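PDB 5IMY: vaginolysin from Gardnerella vaginalis, which probably acts as a secreted, pore-forming toxin that recognises cholesterol in host membranes and lyses the cell. Local coordinates for residues P123-G128 against A155-S160; A230-P235 against P253-N258; T457-S462 against R470-W475. All blocks are in the same frame, centred on the assembly; numbering follows the deposited sequence.

Interaction 1. Residues P123-G128 against A155-S160; sequences PGFHGG and AQYGAS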
# COMPACT_ATOMS: atom_id res chain seq x y z
N PRO A 123 49.33 -7.92 16.47
CA PRO A 123 49.53 -8.89 17.55
C PRO A 123 50.99 -9.30 17.67
O PRO A 123 51.75 -9.26 16.71
CB PRO A 123 48.65 -10.07 17.14
CG PRO A 123 48.64 -10.01 15.66
CD PRO A 123 48.69 -8.54 15.30
N GLY A 124 51.36 -9.71 18.88
CA GLY A 124 52.76 -9.89 19.22
C GLY A 124 53.25 -8.69 19.99
O GLY A 124 52.51 -8.11 20.79
N PHE A 125 54.50 -8.30 19.76
CA PHE A 125 55.04 -7.06 20.32
C PHE A 125 55.09 -7.09 21.84
O PHE A 125 54.38 -7.87 22.49
CB PHE A 125 54.21 -5.86 19.86
CG PHE A 125 54.60 -5.31 18.52
CD1 PHE A 125 55.94 -5.13 18.19
CD2 PHE A 125 53.64 -4.96 17.59
CE1 PHE A 125 56.30 -4.62 16.96
CE2 PHE A 125 53.99 -4.45 16.36
CZ PHE A 125 55.32 -4.28 16.04
N HIS A 126 55.92 -6.23 22.41
CA HIS A 126 55.93 -5.96 23.84
C HIS A 126 55.64 -4.48 24.07
O HIS A 126 55.64 -3.68 23.14
CB HIS A 126 57.27 -6.35 24.48
CG HIS A 126 57.75 -7.72 24.10
ND1 HIS A 126 58.48 -7.95 22.96
CD2 HIS A 126 57.60 -8.92 24.71
CE1 HIS A 126 58.76 -9.24 22.88
NE2 HIS A 126 58.24 -9.85 23.93
N GLY A 127 55.40 -4.13 25.33
CA GLY A 127 55.22 -2.73 25.68
C GLY A 127 56.35 -1.88 25.15
O GLY A 127 57.52 -2.20 25.35
N GLY A 128 56.01 -0.80 24.45
CA GLY A 128 57.01 0.06 23.84
C GLY A 128 57.54 -0.42 22.51
O GLY A 128 58.13 0.38 21.77
N ALA A 155 59.25 -9.31 10.30
CA ALA A 155 60.48 -10.08 10.49
C ALA A 155 60.47 -10.83 11.81
O ALA A 155 60.97 -11.96 11.89
CB ALA A 155 61.69 -9.15 10.41
N GLN A 156 59.92 -10.23 12.87
CA GLN A 156 59.91 -10.85 14.18
C GLN A 156 58.71 -11.75 14.42
O GLN A 156 58.83 -12.74 15.15
CB GLN A 156 59.94 -9.78 15.28
CG GLN A 156 61.25 -9.01 15.38
CD GLN A 156 61.31 -8.13 16.61
OE1 GLN A 156 60.58 -8.35 17.58
NE2 GLN A 156 62.17 -7.11 16.58
N TYR A 157 57.56 -11.43 13.83
CA TYR A 157 56.33 -12.16 14.10
C TYR A 157 55.55 -12.55 12.85
O TYR A 157 54.50 -13.19 12.97
CB TYR A 157 55.42 -11.33 15.02
CG TYR A 157 56.11 -10.83 16.27
CD1 TYR A 157 56.26 -11.64 17.38
CD2 TYR A 157 56.61 -9.54 16.33
CE1 TYR A 157 56.89 -11.18 18.52
CE2 TYR A 157 57.24 -9.07 17.46
CZ TYR A 157 57.38 -9.89 18.56
OH TYR A 157 58.01 -9.43 19.69
N GLY A 158 56.03 -12.18 11.66
CA GLY A 158 55.37 -12.59 10.43
C GLY A 158 55.21 -14.09 10.35
O GLY A 158 54.09 -14.59 10.18
N ALA A 159 56.32 -14.82 10.47
CA ALA A 159 56.26 -16.27 10.52
C ALA A 159 55.27 -16.74 11.57
O ALA A 159 54.53 -17.71 11.35
CB ALA A 159 57.65 -16.85 10.81
N SER A 160 55.23 -16.06 12.71
CA SER A 160 54.34 -16.45 13.80
C SER A 160 52.90 -16.08 13.48
O SER A 160 52.16 -16.88 12.91
CB SER A 160 54.81 -15.81 15.11
OG SER A 160 56.22 -15.70 15.15
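Tyr157 lays one face of its ring against the backbone of Gly124 and Phe125. The amide N of Phe125 sits above the plane, offset toward the rim, with N 3.5 Å from Tyr157 CZ. Gly124 follows over the same face, its CA 4.3 Å from Tyr157 CD1; with no side chain at Gly124, the ring meets main chain there. Tyr157 gets into this place through a chi1 of -51°, which leaves CG opposite the carbonyl carbon and swings the ring off the helix toward the loop. The rim of the tyrosine meets the Phe125 side chain as well. The Tyr157 edge is directed at the face of Phe125 in an edge-to-face pair, centroids 5.8 Å apart and planes at 63°. The nearest carbons of that pair, Phe125 CD1 and Tyr157 CE2, are 4.2 Å apart.

The phenol end reaches His126, whose side chain crosses that of the tyrosine at about a right angle. His126 CE1 comes to 3.3 Å from Tyr157 OH, a carbon-to-oxygen approach at an exposed residue. That hydroxyl is hydrogen-bonded to Glu129, whose OE1 also takes the backbone N of His126, so one carboxylate oxygen fixes the phenol and the loop together. Trp153, one turn back on the helix, meets both the Phe125 and Tyr157 rings and hydrogen-bonds through NE1 to Pro123 O.

The arrangement is a small surface aromatic cluster that fastens the loop of the beta hairpin 116-120/131-134 to the last turns of helix 139-158.

Interaction 2. Residues A230-P235 against P253-N258; sequences ADFFAP and PVYVSN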
# COMPACT_ATOMS: atom_id res chain seq x y z
N ALA A 230 48.35 22.32 23.33
CA ALA A 230 49.62 22.97 23.02
C ALA A 230 50.68 21.90 22.87
O ALA A 230 50.64 20.86 23.52
CB ALA A 230 50.01 23.97 24.11
N ASP A 231 51.65 22.16 21.99
CA ASP A 231 52.45 21.08 21.44
C ASP A 231 51.52 20.24 20.55
O ASP A 231 50.30 20.35 20.65
CB ASP A 231 53.11 20.24 22.52
CG ASP A 231 52.47 18.87 22.68
OD1 ASP A 231 52.62 18.03 21.76
OD2 ASP A 231 51.83 18.62 23.72
N PHE A 232 52.10 19.36 19.75
CA PHE A 232 51.74 19.21 18.35
C PHE A 232 52.62 20.21 17.62
O PHE A 232 53.22 19.90 16.59
CB PHE A 232 50.27 19.51 18.01
CG PHE A 232 49.35 18.32 18.08
CD1 PHE A 232 49.52 17.24 17.23
CD2 PHE A 232 48.26 18.32 18.95
CE1 PHE A 232 48.66 16.15 17.28
CE2 PHE A 232 47.40 17.24 18.99
CZ PHE A 232 47.60 16.16 18.15
N PHE A 233 52.72 21.40 18.20
CA PHE A 233 53.47 22.52 17.66
C PHE A 233 54.77 22.73 18.43
O PHE A 233 55.02 22.12 19.47
CB PHE A 233 52.62 23.80 17.73
CG PHE A 233 51.19 23.61 17.33
CD1 PHE A 233 50.82 23.72 16.00
CD2 PHE A 233 50.21 23.36 18.28
CE1 PHE A 233 49.51 23.56 15.62
CE2 PHE A 233 48.89 23.20 17.90
CZ PHE A 233 48.54 23.30 16.57
N ALA A 234 55.59 23.65 17.92
CA ALA A 234 56.89 23.97 18.50
C ALA A 234 56.74 24.60 19.88
O ALA A 234 55.61 24.89 20.31
CB ALA A 234 57.66 24.91 17.58
N PRO A 235 57.83 24.80 20.62
CA PRO A 235 57.73 25.38 21.97
C PRO A 235 57.20 26.81 22.07
O PRO A 235 56.30 27.06 22.88
CB PRO A 235 59.18 25.29 22.48
CG PRO A 235 59.69 24.05 21.83
CD PRO A 235 59.11 24.09 20.43
N PRO A 253 40.74 23.29 14.65
CA PRO A 253 41.74 22.29 14.25
C PRO A 253 41.36 20.86 14.63
O PRO A 253 40.73 20.60 15.66
CB PRO A 253 42.99 22.73 15.02
CG PRO A 253 42.45 23.39 16.24
CD PRO A 253 41.15 24.02 15.86
N VAL A 254 41.76 19.93 13.77
CA VAL A 254 41.60 18.51 14.00
C VAL A 254 42.91 17.82 13.65
O VAL A 254 43.75 18.37 12.93
CB VAL A 254 40.44 17.89 13.19
CG1 VAL A 254 39.14 18.63 13.47
CG2 VAL A 254 40.75 17.92 11.69
N TYR A 255 43.08 16.60 14.15
CA TYR A 255 44.24 15.80 13.82
C TYR A 255 43.82 14.37 13.52
O TYR A 255 42.88 13.84 14.11
CB TYR A 255 45.29 15.81 14.94
CG TYR A 255 44.87 15.15 16.23
CD1 TYR A 255 45.23 13.84 16.52
CD2 TYR A 255 44.12 15.84 17.17
CE1 TYR A 255 44.84 13.23 17.70
CE2 TYR A 255 43.73 15.24 18.36
CZ TYR A 255 44.10 13.94 18.62
OH TYR A 255 43.71 13.35 19.80
N VAL A 256 44.53 13.75 12.58
CA VAL A 256 44.29 12.37 12.20
C VAL A 256 44.70 11.47 13.36
O VAL A 256 45.89 11.19 13.56
CB VAL A 256 45.06 12.00 10.92
CG1 VAL A 256 44.75 10.57 10.49
CG2 VAL A 256 44.72 12.98 9.80
N SER A 257 43.72 11.02 14.15
CA SER A 257 44.03 10.22 15.33
C SER A 257 44.47 8.81 14.95
O SER A 257 45.27 8.20 15.67
CB SER A 257 42.84 10.18 16.28
OG SER A 257 41.63 10.49 15.60
N ASN A 258 43.96 8.27 13.85
CA ASN A 258 44.40 6.96 13.40
C ASN A 258 44.09 6.79 11.92
O ASN A 258 43.21 7.45 11.37
CB ASN A 258 43.74 5.83 14.21
CG ASN A 258 42.31 5.56 13.78
OD1 ASN A 258 42.07 4.94 12.75
ND2 ASN A 258 41.36 6.01 14.59
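Strand 253-261 belongs to the large antiparallel sheet of the cytolysin fold, and here one of its side chains receives a phenylalanine from the irregular loop that follows strand 208-223. The contact is carried by Phe232 and Tyr255. Phe232 comes in with the far end of its ring: CZ stands over one face of the tyrosine, displaced toward the rim, and lies 3.5 Å from Tyr255 CG. Its next neighbours are Tyr255 CD2 at 3.6 Å and Tyr255 CD1 at 3.7 Å, so CZ is set over the CB-bearing end of the ring. Phe232 CE1 continues the touch onto Tyr255 CB, 4.1 Å away. The rings are inclined at 50° with centroids 4.9 Å apart, an oblique pairing. With chi1 at 66°, Tyr255 CG lies between its backbone N and carbonyl carbon, and the side chain so placed crosses that of Phe232 at about a right angle and offers CZ one ring face.

Behind the contact, Phe232 CB packs over one face of the Phe233 ring, and Phe233 in turn touches Leu25 and Leu29 of helix 22-30. Leu94 of strand 94-96 lies against both Phe233 and Tyr255. The loop backbone is tied in as well, through Phe232 O to Arg113 NE and main-chain bonding to Ala114. Just beyond Pro235, Cys236 forms a disulfide with Cys18 in a crystal structure of this protein.

Both touching residues are buried, and only carbon meets carbon between them. Between these two side chains the hold comes from apolar contact and burial, while the hydrogen bonds of the Phe232 backbone and of the tyrosine hydroxyl, the latter with Asn358 OD1, go to other residues.

Interaction 3. Residues T457-S462 against R470-W475; sequences TVYDRS and RTISNW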
# COMPACT_ATOMS: atom_id res chain seq x y z
N THR A 457 -17.89 -35.75 -3.13
CA THR A 457 -16.75 -34.86 -3.29
C THR A 457 -15.58 -35.60 -3.92
O THR A 457 -15.06 -36.56 -3.35
CB THR A 457 -16.34 -34.26 -1.94
OG1 THR A 457 -17.42 -33.49 -1.41
CG2 THR A 457 -15.12 -33.36 -2.10
N VAL A 458 -15.16 -35.14 -5.09
CA VAL A 458 -13.88 -35.49 -5.69
C VAL A 458 -12.97 -34.28 -5.54
O VAL A 458 -13.39 -33.15 -5.81
CB VAL A 458 -14.03 -35.89 -7.16
CG1 VAL A 458 -12.76 -36.59 -7.66
CG2 VAL A 458 -15.25 -36.78 -7.37
N TYR A 459 -11.73 -34.51 -5.10
CA TYR A 459 -10.73 -33.45 -5.07
C TYR A 459 -11.21 -32.19 -4.35
O TYR A 459 -11.93 -31.37 -4.93
CB TYR A 459 -10.32 -33.09 -6.50
CG TYR A 459 -9.23 -32.05 -6.59
CD1 TYR A 459 -7.90 -32.43 -6.69
CD2 TYR A 459 -9.53 -30.70 -6.56
CE1 TYR A 459 -6.89 -31.48 -6.77
CE2 TYR A 459 -8.53 -29.75 -6.63
CZ TYR A 459 -7.22 -30.14 -6.74
OH TYR A 459 -6.23 -29.19 -6.81
N ASP A 460 -10.81 -32.01 -3.09
CA ASP A 460 -11.07 -30.79 -2.34
C ASP A 460 -9.75 -30.29 -1.79
O ASP A 460 -9.16 -30.92 -0.91
CB ASP A 460 -12.08 -31.03 -1.22
CG ASP A 460 -12.54 -29.75 -0.55
OD1 ASP A 460 -11.95 -28.68 -0.84
OD2 ASP A 460 -13.49 -29.80 0.25
N ARG A 461 -9.27 -29.15 -2.30
CA ARG A 461 -7.98 -28.61 -1.90
C ARG A 461 -8.09 -27.10 -1.74
O ARG A 461 -8.83 -26.42 -2.46
CB ARG A 461 -6.89 -28.96 -2.92
CG ARG A 461 -5.94 -30.03 -2.41
CD ARG A 461 -5.27 -30.80 -3.54
NE ARG A 461 -4.02 -30.19 -3.97
CZ ARG A 461 -2.87 -30.28 -3.31
NH1 ARG A 461 -2.81 -30.95 -2.17
NH2 ARG A 461 -1.78 -29.70 -3.79
N SER A 462 -7.31 -26.57 -0.79
CA SER A 462 -7.34 -25.16 -0.44
C SER A 462 -5.92 -24.67 -0.20
O SER A 462 -4.96 -25.45 -0.20
CB SER A 462 -8.19 -24.93 0.82
OG SER A 462 -7.64 -25.62 1.93
N ARG A 470 -1.67 -24.99 -13.77
CA ARG A 470 -2.28 -26.05 -12.98
C ARG A 470 -3.42 -26.64 -13.80
O ARG A 470 -4.28 -25.91 -14.28
CB ARG A 470 -2.78 -25.52 -11.64
CG ARG A 470 -3.74 -26.45 -10.88
CD ARG A 470 -3.16 -26.92 -9.56
NE ARG A 470 -2.59 -25.83 -8.77
CZ ARG A 470 -1.77 -26.00 -7.74
NH1 ARG A 470 -1.42 -27.22 -7.36
NH2 ARG A 470 -1.30 -24.94 -7.09
N THR A 471 -3.40 -27.96 -13.96
CA THR A 471 -4.46 -28.66 -14.69
C THR A 471 -4.93 -29.85 -13.86
O THR A 471 -4.11 -30.65 -13.39
CB THR A 471 -3.99 -29.12 -16.08
OG1 THR A 471 -4.90 -30.10 -16.59
CG2 THR A 471 -2.60 -29.71 -16.02
N ILE A 472 -6.24 -29.95 -13.68
CA ILE A 472 -6.86 -30.97 -12.84
C ILE A 472 -7.78 -31.78 -13.74
O ILE A 472 -8.83 -31.29 -14.17
CB ILE A 472 -7.63 -30.35 -11.67
CG1 ILE A 472 -6.75 -29.33 -10.93
CG2 ILE A 472 -8.11 -31.44 -10.71
CD1 ILE A 472 -7.47 -28.57 -9.84
N SER A 473 -7.40 -33.02 -14.01
CA SER A 473 -8.17 -33.91 -14.86
C SER A 473 -8.91 -34.94 -14.01
O SER A 473 -8.34 -35.52 -13.09
CB SER A 473 -7.27 -34.63 -15.87
OG SER A 473 -6.61 -33.70 -16.71
N ASN A 474 -10.18 -35.16 -14.33
CA ASN A 474 -11.01 -36.13 -13.63
C ASN A 474 -11.71 -37.03 -14.65
O ASN A 474 -12.15 -36.56 -15.70
CB ASN A 474 -12.05 -35.44 -12.74
CG ASN A 474 -12.92 -34.46 -13.50
OD1 ASN A 474 -13.99 -34.82 -13.99
ND2 ASN A 474 -12.47 -33.22 -13.60
N TRP A 475 -11.79 -38.31 -14.33
CA TRP A 475 -12.37 -39.29 -15.24
C TRP A 475 -12.99 -40.41 -14.40
O TRP A 475 -13.29 -40.22 -13.22
CB TRP A 475 -11.30 -39.79 -16.23
CG TRP A 475 -10.26 -40.69 -15.62
CD1 TRP A 475 -10.26 -42.05 -15.63
CD2 TRP A 475 -9.07 -40.28 -14.94
NE1 TRP A 475 -9.14 -42.52 -14.98
CE2 TRP A 475 -8.39 -41.46 -14.55
CE3 TRP A 475 -8.51 -39.05 -14.61
CZ2 TRP A 475 -7.19 -41.43 -13.85
CZ3 TRP A 475 -7.31 -39.02 -13.91
CH2 TRP A 475 -6.66 -40.21 -13.54
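Ile472 closes on the Tyr459 ring with both of its branches. Its CG2 methyl stands almost exactly over the ring centre in a CH-pi contact, 4.1 Å from the Tyr459 centroid and 8° off the normal. The other branch runs out to the phenol end, where Ile472 CD1 lies 3.5 Å from Tyr459 CZ and 3.3 Å from Tyr459 OH. A chi1 of -50° explains the division of labour: it sets CG1 beside the backbone N and CG2 opposite it, while the extended CG1-CD1 arm carries the second methyl to the hydroxyl. This is the tight part, with isoleucine and tyrosine side chains crossing at about a right angle.

Toward solvent the fit slackens. Exposed Arg461 and the more buried Arg470 come no nearer than 4.4 Å, NH2 of Arg461 to NH1 of Arg470. They gather round the Glu485 carboxylate, each in a long, weak ion pair, and that negative charge would be expected to offset their proximity. Glu485 OE2 also shares a firmer hydrogen bond with Tyr459 OH, which itself lies at the edge of the Arg461 guanidinium, in its plane.

Tyr459 sits just before strand 460-464, and Ile472 lies on strand 469-475, in facing sheets of the C-terminal beta sandwich. Strand 460-464 is outermost, within this chain, in the four-stranded sheet, beside strand 440-443, whose Ile442 touches both Tyr459 and Ile472. Strand 469-475 runs between strands 363-389 and 480-485, and Leu382 and Val483 from these flank Ile472 in the layer between the sheets.

In the fold
Interaction 2 is fully buried, interaction 3 partly so, and interaction 1 lies at the surface. Interactions 1 and 2 lie on the same side of the chain's centre, their own centres about 29 Å apart. Each presses a loop onto a regular element, a helix in the first and a strand in the second, and strand 208-223 pairs with both strand 116-120 and strand 253-261. Interaction 3 stands far off in the beta sandwich, about 73 and 81 Å from them between centres, and joins two sheets. Aromatic rings meet in the first two, though in interaction 1 the tyrosine face lies on main chain; the third sets aliphatic carbon on a ring. Carboxylates organise the polar margins of interactions 1 and 3.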